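Side-chain contact in diguanylate cyclase (Marinobacter aquaeolei VT8, PDB 3IGN), which probably condenses two GTP molecules into the second messenger 3',3'-c-di-GMP through its magnesium-dependent GGDEF domain, the part crystallised here: residues A[15-18]-A[19-23]. Numbering follows the deposited sequence.
Sequences GLLN and RGTWE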
# COMPACT_ATOMS: atom_id res chain seq x y z
N GLY A 15 -6.99 -8.41 -7.65
CA GLY A 15 -7.59 -7.62 -8.72
C GLY A 15 -6.85 -6.31 -8.95
O GLY A 15 -7.14 -5.58 -9.90
N LEU A 16 -5.89 -6.02 -8.07
CA LEU A 16 -5.10 -4.80 -8.17
C LEU A 16 -4.04 -5.00 -9.25
O LEU A 16 -3.88 -6.10 -9.78
CB LEU A 16 -4.40 -4.52 -6.84
CG LEU A 16 -5.27 -4.42 -5.59
CD1 LEU A 16 -4.38 -4.24 -4.37
CD2 LEU A 16 -6.23 -3.25 -5.73
N LEU A 17 -3.31 -3.93 -9.57
CA LEU A 17 -2.25 -4.02 -10.57
C LEU A 17 -1.19 -4.95 -9.99
O LEU A 17 -1.03 -5.03 -8.78
CB LEU A 17 -1.64 -2.64 -10.82
CG LEU A 17 -2.47 -1.66 -11.65
CD1 LEU A 17 -1.83 -0.29 -11.63
CD2 LEU A 17 -2.59 -2.19 -13.08
N ASN A 18 -0.46 -5.66 -10.85
CA ASN A 18 0.60 -6.53 -10.35
C ASN A 18 1.86 -5.69 -10.20
O ASN A 18 1.93 -4.56 -10.70
CB ASN A 18 0.85 -7.72 -11.29
CG ASN A 18 1.09 -7.30 -12.72
OD1 ASN A 18 1.77 -6.31 -12.99
ND2 ASN A 18 0.54 -8.08 -13.66
N ARG A 19 2.85 -6.22 -9.50
CA ARG A 19 4.10 -5.50 -9.27
C ARG A 19 4.71 -4.87 -10.52
O ARG A 19 4.99 -3.67 -10.54
CB ARG A 19 5.12 -6.42 -8.62
CG ARG A 19 6.45 -5.75 -8.32
CD ARG A 19 7.40 -6.72 -7.65
NE ARG A 19 8.73 -6.14 -7.47
CZ ARG A 19 9.86 -6.74 -7.84
NH1 ARG A 19 9.80 -7.94 -8.41
NH2 ARG A 19 11.03 -6.15 -7.65
N GLY A 20 4.93 -5.68 -11.54
CA GLY A 20 5.53 -5.17 -12.77
C GLY A 20 4.82 -3.97 -13.36
O GLY A 20 5.45 -2.97 -13.71
N THR A 21 3.50 -4.06 -13.50
CA THR A 21 2.72 -2.97 -14.06
C THR A 21 2.70 -1.76 -13.13
O THR A 21 2.85 -0.62 -13.58
CB THR A 21 1.27 -3.39 -14.33
OG1 THR A 21 1.26 -4.58 -15.13
CG2 THR A 21 0.53 -2.29 -15.07
N TRP A 22 2.51 -2.01 -11.84
CA TRP A 22 2.46 -0.91 -10.89
C TRP A 22 3.78 -0.16 -10.91
O TRP A 22 3.77 1.07 -10.93
CB TRP A 22 2.17 -1.43 -9.48
CG TRP A 22 1.97 -0.34 -8.47
CD1 TRP A 22 0.88 0.48 -8.34
CD2 TRP A 22 2.89 0.04 -7.44
NE1 TRP A 22 1.07 1.36 -7.30
CE2 TRP A 22 2.30 1.11 -6.73
CE3 TRP A 22 4.16 -0.41 -7.06
CZ2 TRP A 22 2.93 1.74 -5.65
CZ3 TRP A 22 4.79 0.22 -5.98
CH2 TRP A 22 4.18 1.28 -5.29
N GLU A 23 4.90 -0.87 -10.94
CA GLU A 23 6.21 -0.21 -10.96
C GLU A 23 6.38 0.63 -12.22
O GLU A 23 7.01 1.70 -12.18
CB GLU A 23 7.35 -1.24 -10.87
CG GLU A 23 7.70 -1.61 -9.42
CD GLU A 23 8.96 -2.46 -9.31
OE1 GLU A 23 9.81 -2.41 -10.22
OE2 GLU A 23 9.10 -3.17 -8.29
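Asn18 and Thr21 meet at one oxygen: with CG of Asn18 between its backbone N and carbonyl carbon (chi1 53°), the amide turns back over the first helical turn and OD1 meets Thr21 N, while OG1 of Thr21, beside its own N (chi1 -53°), comes to the same OD1. This is an N-cap, closing the first turn of helix 19-36 just after the short outermost strand 17-18 of the GGDEF domain sheet. Thr21 N reaches Asn18 OD1 at 2.9 Å, almost in line with the side-chain C=O. Thr21 OG1 donates to the same OD1 at 2.8 Å, tilted 29° from the carbonyl plane, so two bonds grip one oxygen. On the other arm of the amide, Asn18 ND2 donates a hydrogen bond to Ser8 O, which ties the cap to the N-terminal segment and fixes the amide's rotation. With alanine in place of Asn18, Thr21 N and OG1 would probably lose their shared acceptor, and Ser8 O its amide donor. The i to i+4 main-chain hydrogen bond from Trp22 N to Asn18 O, 2.9 Å, belongs to this first turn. Leu17 CB packs 4.2 Å from Trp22 CB, and Leu17 CD1 lies at the edge of the indole, whose NE1 donates a hydrogen bond to Ser82 O in strand 82-85. The side chains of Leu17 and Thr21 cross at about a right angle, with Leu17 CD2 3.7 Å from Thr21 CG2.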